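Local atomic coordinates of putative NAD dependent dehydrogenase (Micromonospora echinospora, PDB entry 6NOR), a protein that binds NAD and probably acts as an oxidoreductase in the biosynthesis of the aminoglycoside antibiotic gentamicin. Residues A[109-115]-A[137-142]; A[164-170]-A[264-270]; A[280-286]-A[299-305]. All blocks are in the same frame, centred on the assembly; numbering follows the deposited sequence.

Interaction 1 (A[109-115]-A[137-142]). With NAD (nicotinamide-adenine-dinucleotide), chain G.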
# COMPACT_ATOMS: atom_id res chain seq x y z
N GLY A 109 -25.21 42.92 10.08
CA GLY A 109 -24.45 42.75 11.30
C GLY A 109 -24.32 41.34 11.80
O GLY A 109 -24.18 41.11 12.99
N ARG A 110 -24.36 40.38 10.89
CA ARG A 110 -24.22 38.97 11.27
C ARG A 110 -22.88 38.37 10.89
O ARG A 110 -22.28 38.72 9.88
CB ARG A 110 -25.32 38.15 10.62
CG ARG A 110 -26.46 37.87 11.52
CD ARG A 110 -27.26 39.12 11.80
NE ARG A 110 -28.62 38.74 12.17
CZ ARG A 110 -29.67 39.53 12.08
NH1 ARG A 110 -29.51 40.76 11.62
NH2 ARG A 110 -30.86 39.09 12.42
N ASN A 111 -22.41 37.45 11.72
CA ASN A 111 -21.23 36.66 11.39
C ASN A 111 -21.57 35.71 10.26
O ASN A 111 -22.72 35.29 10.13
CB ASN A 111 -20.75 35.88 12.60
CG ASN A 111 -20.49 36.77 13.78
OD1 ASN A 111 -19.39 37.29 13.95
ND2 ASN A 111 -21.51 36.96 14.61
N VAL A 112 -20.58 35.36 9.44
CA VAL A 112 -20.87 34.57 8.27
C VAL A 112 -19.73 33.61 7.91
O VAL A 112 -18.56 33.96 7.95
CB VAL A 112 -21.23 35.49 7.06
CG1 VAL A 112 -20.03 36.24 6.57
CG2 VAL A 112 -21.88 34.69 5.94
N LEU A 113 -20.11 32.37 7.62
CA LEU A 113 -19.22 31.37 7.05
C LEU A 113 -19.66 31.15 5.62
O LEU A 113 -20.77 30.72 5.39
CB LEU A 113 -19.29 30.06 7.84
CG LEU A 113 -18.71 28.78 7.23
CD1 LEU A 113 -17.27 28.98 6.82
CD2 LEU A 113 -18.81 27.60 8.19
N VAL A 114 -18.78 31.47 4.67
CA VAL A 114 -19.04 31.28 3.24
C VAL A 114 -18.29 30.08 2.71
O VAL A 114 -17.10 29.96 2.91
CB VAL A 114 -18.60 32.49 2.40
CG1 VAL A 114 -19.05 32.32 0.96
CG2 VAL A 114 -19.13 33.78 3.00
N GLU A 115 -19.00 29.19 2.04
CA GLU A 115 -18.36 28.08 1.40
C GLU A 115 -17.34 28.54 0.35
O GLU A 115 -17.43 29.62 -0.19
CB GLU A 115 -19.39 27.18 0.75
CG GLU A 115 -19.71 25.95 1.56
CD GLU A 115 -18.47 25.14 1.94
OE1 GLU A 115 -17.47 25.14 1.18
OE2 GLU A 115 -18.51 24.50 3.00
N VAL A 137 -17.61 41.81 12.61
CA VAL A 137 -18.09 40.42 12.59
C VAL A 137 -17.05 39.47 12.01
O VAL A 137 -16.10 39.88 11.37
CB VAL A 137 -19.39 40.25 11.78
CG1 VAL A 137 -20.53 41.01 12.44
CG2 VAL A 137 -19.19 40.69 10.35
N VAL A 138 -17.25 38.18 12.25
CA VAL A 138 -16.37 37.17 11.69
C VAL A 138 -16.80 36.86 10.27
O VAL A 138 -17.99 36.63 9.99
CB VAL A 138 -16.37 35.87 12.52
CG1 VAL A 138 -15.53 34.78 11.82
CG2 VAL A 138 -15.86 36.15 13.93
N LEU A 139 -15.82 36.90 9.37
CA LEU A 139 -15.93 36.35 8.03
C LEU A 139 -15.02 35.12 7.96
O LEU A 139 -13.83 35.20 8.21
CB LEU A 139 -15.52 37.36 6.96
CG LEU A 139 -15.35 36.86 5.51
CD1 LEU A 139 -16.63 36.28 4.96
CD2 LEU A 139 -14.85 37.97 4.59
N ALA A 140 -15.60 33.97 7.63
CA ALA A 140 -14.85 32.75 7.61
C ALA A 140 -15.14 32.07 6.31
O ALA A 140 -16.21 32.29 5.75
CB ALA A 140 -15.22 31.86 8.80
N HIS A 141 -14.22 31.25 5.81
CA HIS A 141 -14.44 30.59 4.52
C HIS A 141 -14.25 29.09 4.63
O HIS A 141 -13.50 28.60 5.45
CB HIS A 141 -13.51 31.16 3.45
CG HIS A 141 -12.06 30.86 3.68
ND1 HIS A 141 -11.27 31.61 4.51
CD2 HIS A 141 -11.27 29.88 3.18
CE1 HIS A 141 -10.05 31.10 4.53
NE2 HIS A 141 -10.02 30.05 3.73
N GLY A 142 -14.95 28.36 3.76
CA GLY A 142 -15.02 26.92 3.85
C GLY A 142 -13.89 26.09 3.27
O GLY A 142 -14.16 25.11 2.59
PA NAD G . -26.12 22.21 -4.35
O1A NAD G . -26.55 22.42 -5.82
O2A NAD G . -26.24 20.80 -3.89
O5B NAD G . -27.01 23.11 -3.42
C5B NAD G . -27.16 24.48 -3.75
C4B NAD G . -28.41 24.96 -2.97
O4B NAD G . -28.49 26.26 -2.96
C3B NAD G . -29.65 24.48 -3.69
O3B NAD G . -30.49 23.92 -2.76
C2B NAD G . -30.27 25.77 -4.30
O2B NAD G . -31.73 25.60 -4.36
C1B NAD G . -29.96 26.64 -3.43
N9A NAD G . -29.88 27.99 -3.95
C8A NAD G . -29.50 28.42 -5.17
N7A NAD G . -29.55 29.78 -5.16
C5A NAD G . -29.95 30.17 -3.95
C6A NAD G . -30.18 31.40 -3.41
N6A NAD G . -30.03 32.62 -4.03
N1A NAD G . -30.57 31.52 -2.15
C2A NAD G . -30.77 30.41 -1.40
N3A NAD G . -30.56 29.19 -1.93
C4A NAD G . -30.15 29.07 -3.20
O3 NAD G . -24.65 22.70 -4.23
PN NAD G . -23.59 22.35 -3.10
O1N NAD G . -24.16 22.24 -1.72
O2N NAD G . -22.84 21.09 -3.48
O5D NAD G . -22.57 23.56 -3.10
C5D NAD G . -22.89 24.78 -2.46
C4D NAD G . -21.59 25.50 -2.07
O4D NAD G . -20.82 24.77 -1.31
C3D NAD G . -20.74 25.79 -3.35
O3D NAD G . -20.20 26.98 -3.23
C2D NAD G . -19.69 24.66 -3.36
O2D NAD G . -18.47 25.12 -4.10
C1D NAD G . -19.45 24.46 -2.09
N1N NAD G . -19.03 23.11 -1.82
C2N NAD G . -18.02 22.91 -0.89
C3N NAD G . -17.57 21.62 -0.58
C7N NAD G . -16.43 21.48 0.44
O7N NAD G . -15.96 20.43 0.66
N7N NAD G . -15.92 22.65 1.08
C4N NAD G . -18.12 20.51 -1.19
C5N NAD G . -19.15 20.71 -2.12
C6N NAD G . -19.60 22.02 -2.43
O HOH W 1 -16.38 23.59 4.22

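Interaction 2 (A[164-170]-A[264-270])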
# COMPACT_ATOMS: atom_id res chain seq x y z
N LEU A 164 13.35 17.78 7.33
CA LEU A 164 13.16 17.93 5.88
C LEU A 164 14.28 18.65 5.15
O LEU A 164 14.42 18.51 3.93
CB LEU A 164 11.85 18.66 5.59
CG LEU A 164 10.65 17.71 5.60
CD1 LEU A 164 10.10 17.60 6.99
CD2 LEU A 164 9.61 18.17 4.62
N GLY A 165 15.06 19.44 5.88
CA GLY A 165 16.01 20.32 5.24
C GLY A 165 15.29 21.41 4.48
O GLY A 165 14.27 21.92 4.92
N THR A 166 15.83 21.76 3.33
CA THR A 166 15.25 22.80 2.51
C THR A 166 14.16 22.19 1.65
O THR A 166 14.43 21.35 0.80
CB THR A 166 16.32 23.47 1.62
OG1 THR A 166 17.29 24.14 2.44
CG2 THR A 166 15.69 24.46 0.67
N VAL A 167 12.92 22.63 1.89
CA VAL A 167 11.78 22.19 1.11
C VAL A 167 11.80 22.80 -0.29
O VAL A 167 11.96 24.00 -0.44
CB VAL A 167 10.47 22.55 1.81
CG1 VAL A 167 9.31 22.14 0.94
CG2 VAL A 167 10.40 21.82 3.17
N HIS A 168 11.68 21.96 -1.33
CA HIS A 168 11.71 22.45 -2.71
C HIS A 168 10.47 22.09 -3.52
O HIS A 168 10.25 22.64 -4.59
CB HIS A 168 12.96 21.92 -3.44
CG HIS A 168 13.15 20.44 -3.36
ND1 HIS A 168 12.49 19.55 -4.19
CD2 HIS A 168 13.92 19.68 -2.55
CE1 HIS A 168 12.84 18.32 -3.89
NE2 HIS A 168 13.71 18.37 -2.89
N SER A 169 9.66 21.16 -3.03
CA SER A 169 8.53 20.66 -3.80
C SER A 169 7.34 20.43 -2.92
O SER A 169 7.46 19.87 -1.84
CB SER A 169 8.88 19.34 -4.50
OG SER A 169 9.43 19.56 -5.77
N VAL A 170 6.18 20.85 -3.40
CA VAL A 170 4.95 20.46 -2.77
C VAL A 170 3.99 20.11 -3.90
O VAL A 170 4.04 20.71 -4.97
CB VAL A 170 4.39 21.54 -1.85
CG1 VAL A 170 4.08 22.82 -2.62
CG2 VAL A 170 3.14 21.02 -1.15
N GLU A 264 1.90 16.05 -0.88
CA GLU A 264 3.29 15.62 -0.87
C GLU A 264 4.19 16.83 -0.69
O GLU A 264 4.07 17.82 -1.39
CB GLU A 264 3.60 14.89 -2.17
CG GLU A 264 4.96 14.27 -2.30
CD GLU A 264 5.14 13.65 -3.70
OE1 GLU A 264 5.86 12.64 -3.83
OE2 GLU A 264 4.55 14.18 -4.68
N VAL A 265 5.07 16.76 0.30
CA VAL A 265 6.08 17.78 0.50
C VAL A 265 7.46 17.15 0.49
O VAL A 265 7.71 16.18 1.20
CB VAL A 265 5.87 18.51 1.83
CG1 VAL A 265 6.98 19.53 2.07
CG2 VAL A 265 4.51 19.20 1.86
N ILE A 266 8.36 17.69 -0.32
CA ILE A 266 9.71 17.13 -0.46
C ILE A 266 10.83 18.15 -0.17
O ILE A 266 10.92 19.20 -0.80
CB ILE A 266 9.92 16.56 -1.86
CG1 ILE A 266 8.73 15.69 -2.25
CG2 ILE A 266 11.23 15.75 -1.96
CD1 ILE A 266 8.87 15.10 -3.64
N GLY A 267 11.68 17.82 0.79
CA GLY A 267 12.85 18.61 1.09
C GLY A 267 14.15 17.89 0.75
O GLY A 267 14.14 16.81 0.17
N THR A 268 15.29 18.48 1.13
CA THR A 268 16.57 17.87 0.78
C THR A 268 16.94 16.75 1.74
O THR A 268 17.71 15.89 1.39
CB THR A 268 17.72 18.91 0.75
OG1 THR A 268 17.69 19.69 1.95
CG2 THR A 268 17.59 19.84 -0.45
N GLU A 269 16.39 16.76 2.94
CA GLU A 269 16.72 15.73 3.92
C GLU A 269 15.55 14.80 4.20
O GLU A 269 15.71 13.79 4.87
CB GLU A 269 17.20 16.35 5.23
CG GLU A 269 18.47 17.17 5.11
CD GLU A 269 19.63 16.36 4.56
OE1 GLU A 269 19.87 15.24 5.06
OE2 GLU A 269 20.30 16.83 3.63
N GLY A 270 14.36 15.13 3.72
CA GLY A 270 13.20 14.32 4.05
C GLY A 270 11.96 14.65 3.24
O GLY A 270 11.98 15.54 2.40

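Interaction 3 (A[280-286]-A[299-305])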
# COMPACT_ATOMS: atom_id res chain seq x y z
N MET A 280 -7.24 5.39 4.36
CA MET A 280 -8.08 5.20 5.52
C MET A 280 -7.90 3.85 6.19
O MET A 280 -8.42 3.63 7.27
CB MET A 280 -9.53 5.45 5.15
CG MET A 280 -9.93 6.78 5.71
SD MET A 280 -11.48 7.47 5.26
CE MET A 280 -11.12 9.19 5.49
N GLY A 281 -7.13 2.96 5.57
CA GLY A 281 -6.73 1.71 6.19
C GLY A 281 -7.80 0.64 6.24
O GLY A 281 -7.67 -0.33 6.97
N VAL A 282 -8.87 0.80 5.47
CA VAL A 282 -9.89 -0.23 5.37
C VAL A 282 -9.97 -0.75 3.95
O VAL A 282 -10.01 0.03 3.00
CB VAL A 282 -11.28 0.30 5.81
CG1 VAL A 282 -12.34 -0.77 5.69
CG2 VAL A 282 -11.21 0.81 7.21
N GLU A 283 -9.98 -2.06 3.78
CA GLU A 283 -10.14 -2.65 2.45
C GLU A 283 -11.26 -3.69 2.41
O GLU A 283 -11.51 -4.39 3.38
CB GLU A 283 -8.83 -3.27 1.99
CG GLU A 283 -8.59 -3.14 0.52
CD GLU A 283 -7.26 -3.71 0.10
OE1 GLU A 283 -6.47 -4.10 0.99
OE2 GLU A 283 -7.00 -3.77 -1.12
N ALA A 284 -11.95 -3.76 1.28
CA ALA A 284 -13.01 -4.73 1.17
C ALA A 284 -13.12 -5.28 -0.24
O ALA A 284 -12.73 -4.63 -1.20
CB ALA A 284 -14.31 -4.13 1.60
N TYR A 285 -13.65 -6.48 -0.36
CA TYR A 285 -13.97 -7.03 -1.65
C TYR A 285 -15.31 -7.70 -1.55
O TYR A 285 -15.60 -8.32 -0.54
CB TYR A 285 -12.90 -8.03 -2.15
CG TYR A 285 -13.32 -8.67 -3.45
CD1 TYR A 285 -14.10 -9.83 -3.45
CD2 TYR A 285 -13.02 -8.08 -4.66
CE1 TYR A 285 -14.53 -10.40 -4.63
CE2 TYR A 285 -13.43 -8.64 -5.85
CZ TYR A 285 -14.19 -9.81 -5.83
OH TYR A 285 -14.64 -10.37 -7.00
N THR A 286 -16.13 -7.59 -2.58
CA THR A 286 -17.29 -8.46 -2.68
C THR A 286 -17.60 -8.88 -4.12
O THR A 286 -17.34 -8.14 -5.06
CB THR A 286 -18.54 -7.81 -2.08
OG1 THR A 286 -19.62 -8.75 -2.09
CG2 THR A 286 -18.94 -6.57 -2.84
N GLY A 299 -16.64 -5.27 -6.20
CA GLY A 299 -15.24 -5.57 -6.42
C GLY A 299 -14.37 -5.12 -5.26
O GLY A 299 -14.80 -5.16 -4.13
N TRP A 300 -13.14 -4.71 -5.55
CA TRP A 300 -12.23 -4.20 -4.54
C TRP A 300 -12.54 -2.74 -4.20
O TRP A 300 -12.58 -1.89 -5.08
CB TRP A 300 -10.77 -4.35 -4.99
CG TRP A 300 -10.29 -5.76 -4.80
CD1 TRP A 300 -10.22 -6.73 -5.74
CD2 TRP A 300 -9.84 -6.35 -3.58
NE1 TRP A 300 -9.75 -7.90 -5.19
CE2 TRP A 300 -9.51 -7.69 -3.86
CE3 TRP A 300 -9.68 -5.88 -2.27
CZ2 TRP A 300 -9.03 -8.57 -2.89
CZ3 TRP A 300 -9.20 -6.75 -1.31
CH2 TRP A 300 -8.88 -8.08 -1.62
N LEU A 301 -12.79 -2.47 -2.93
CA LEU A 301 -13.09 -1.12 -2.45
C LEU A 301 -12.10 -0.69 -1.40
O LEU A 301 -11.46 -1.52 -0.75
CB LEU A 301 -14.49 -1.05 -1.87
CG LEU A 301 -15.51 -1.91 -2.59
CD1 LEU A 301 -16.73 -2.07 -1.74
CD2 LEU A 301 -15.83 -1.21 -3.90
N ARG A 302 -11.97 0.62 -1.23
CA ARG A 302 -11.32 1.18 -0.05
C ARG A 302 -12.29 2.11 0.67
O ARG A 302 -12.20 3.32 0.54
CB ARG A 302 -10.04 1.93 -0.43
CG ARG A 302 -8.90 1.05 -0.89
CD ARG A 302 -7.69 1.90 -1.23
NE ARG A 302 -7.16 1.64 -2.57
CZ ARG A 302 -7.73 2.04 -3.70
NH1 ARG A 302 -7.17 1.75 -4.87
NH2 ARG A 302 -8.88 2.72 -3.68
N PRO A 303 -13.23 1.54 1.45
CA PRO A 303 -14.33 2.30 2.07
C PRO A 303 -13.87 3.39 3.02
O PRO A 303 -12.87 3.22 3.71
CB PRO A 303 -15.11 1.24 2.85
CG PRO A 303 -14.66 -0.07 2.24
CD PRO A 303 -13.24 0.14 1.87
N GLU A 304 -14.59 4.50 3.05
CA GLU A 304 -14.29 5.55 3.99
C GLU A 304 -14.90 5.22 5.33
O GLU A 304 -15.86 4.45 5.42
CB GLU A 304 -14.81 6.91 3.48
CG GLU A 304 -16.28 6.90 3.03
CD GLU A 304 -17.30 6.93 4.18
OE1 GLU A 304 -16.94 7.36 5.30
OE2 GLU A 304 -18.45 6.50 3.96
N TRP A 305 -14.32 5.80 6.38
CA TRP A 305 -14.98 5.89 7.68
C TRP A 305 -14.96 7.35 8.11
O TRP A 305 -14.04 8.08 7.77
CB TRP A 305 -14.30 4.99 8.73
CG TRP A 305 -12.82 5.23 8.87
CD1 TRP A 305 -11.83 4.71 8.08
CD2 TRP A 305 -12.16 6.01 9.88
NE1 TRP A 305 -10.60 5.15 8.52
CE2 TRP A 305 -10.78 5.95 9.62
CE3 TRP A 305 -12.62 6.76 10.97
CZ2 TRP A 305 -9.85 6.61 10.41
CZ3 TRP A 305 -11.69 7.43 11.75
CH2 TRP A 305 -10.32 7.35 11.46
O HOH W 2 -10.17 2.50 3.35

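Interaction 1 (A[109-115]-A[137-142])
The flat carboxamide of N111 turns OD1 to V138, whose backbone N donates to N111 OD1 over 2.9 Å; the bond is almost perfectly straight (177°), although the donor sits 20° out of the carbonyl plane. The side chain swings back beside its own backbone N (chi1 -55°), which places OD1 against the neighbouring segment, while ND2 serves R87 O. At the opposite end of the pair the carboxylate of E115 divides its oxygens: OE1 takes N7N of the NAD carboxamide at 2.9 Å, and OE2 is bonded to H39. A water lies between E115 OE2 and G142 O. H141 lies on the sheet face of V112, V114 and L139, the NE2 of its imidazole bonded to E204 and its CB near V114 O.

Between these ends runs a parallel strand pair, 111-114 beside 139-141, the last two strands of the NAD-binding Rossmann sheet, joined through helix 122-134 as a beta-alpha-beta unit. The bonding is regular: V112 N reaches V138 O at 2.9 Å, A140 N returns to V112 O at 3.0 Å, and V114 N meets A140 O at 2.9 Å. Meanwhile N111, L113 and E115 bond to strand 86-91, so that alternate residues serve different neighbours. With an alanine at N111, V138 N and R87 O would probably each lose a side-chain partner, and the start of the pair would be held less firmly.

One sheet face carries V112, V114, L139 and H141. L139 CD1 rests on V112 CG1 at 3.8 Å and on V114 CG2 at 4.0 Å, and helix 98-107 packs against both valines. On the other face L113 CD1 lies near A140 CB, beneath helix 313-326.

Interaction 2 (A[164-170]-A[264-270])
L164, V265 and I266 lose the most surface here, and each does a different job. The backbone oxygen of L164 takes E269 N at 2.8 Å, from a donor well above the carbonyl plane, and also a weak bond from G270 N. Its side chain crosses V265 at about a right angle, CD2 lying 3.9 Å from V265 CG1, and packs also on F290 of the third subunit. V265 uses both branches: CG1 touches V167 CG1 at 3.7 Å, and CG2 meets V170 CG2 at 3.8 Å.

I266 stands opposite H168 and S169, which form a classic beta bulge between antiparallel strands of the GFO/IDH/MocA C-terminal domain. I266 O accepts H168 N at 2.9 Å and S169 N at 3.2 Å, both donors in the carbonyl plane, while I266 N returns to S169 O at 2.8 Å. The same I266 oxygen lies over the centre of the H168 ring, whose first torsion (chi1 52°) folds it back onto I266; CE1 then touches I266 CG2 at 3.6 Å. H168 NE2 is bonded to A254 O of the second subunit. Past the bulge, T166 N donates to the hydroxyl oxygen of T268.

Interaction 3 (A[280-286]-A[299-305])
M280 and W305 lock one end of this contact through an indole N-H: W305 NE1 donates to M280 O over 2.9 Å, in the carbonyl plane and on a lone pair, with the oxygen close to the ring plane. The M280 side chain, extended beyond CG, carries SD over a face of the same indole, 4.3 Å from the centroid of the W305 five-membered ring, a Met-aromatic contact. There SD also receives a weak bond from W305 N.

In the middle the backbones satisfy each other reciprocally. L301 N meets A284 O at 2.8 Å in a nearly straight bond (176°), and A284 N answers to L301 O at 3.1 Å from above the carbonyl plane. A second pair follows at the far end, T286 N to G299 O and G299 N to T286 O. Where the regular pairing stops, a water donates to P303 O at 2.8 Å; P303 CD leans on V282 CG1 at 4.0 Å.

Y285 sits on W300. Its CB lies over the six-membered ring of W300, 3.7 Å from that centroid, and with CG anti to the backbone N (chi1 175°) the phenol runs on to set its edge toward the five-membered ring, planes 50° apart. Y285 OH is bonded to N287. Several polar side chains find partners in other chains: W300 NE1 in G257 O of the fourth subunit, E283 OE2 in a salt bridge to R302 of the fourth subunit, and T286 OG1, bonded also to T288 N of its own chain, in A163 O of the third.

Strand 282-286 also pairs antiparallel with a strand of the third subunit. A strand that pairs antiparallel within its own chain and also extends a neighbour's sheet is consistent with the three-dimensional domain swapping of this enzyme.

How the interactions relate
Interaction 1 belongs to the Rossmann domain, interaction 2 to the C-terminal domain and interaction 3 to strand 282-286 and the loop after it; their centres are 31 to 36 Å apart and none touches another. Interactions 1 and 3 are mostly buried, but by different means: the first lies within its own chain, beside NAD, whereas the third is covered by neighbouring subunits. Interaction 2, at one end of its strands, is partly buried and meets the second and third subunits; interaction 3 shares the third. Parallel pairing in 109-115 with 137-142 gives way to antiparallel pairing in the other two. Side-chain packing is largely aliphatic in interactions 1 and 2, beside their backbone bonds, whereas interaction 3 adds aromatic and sulfur contacts.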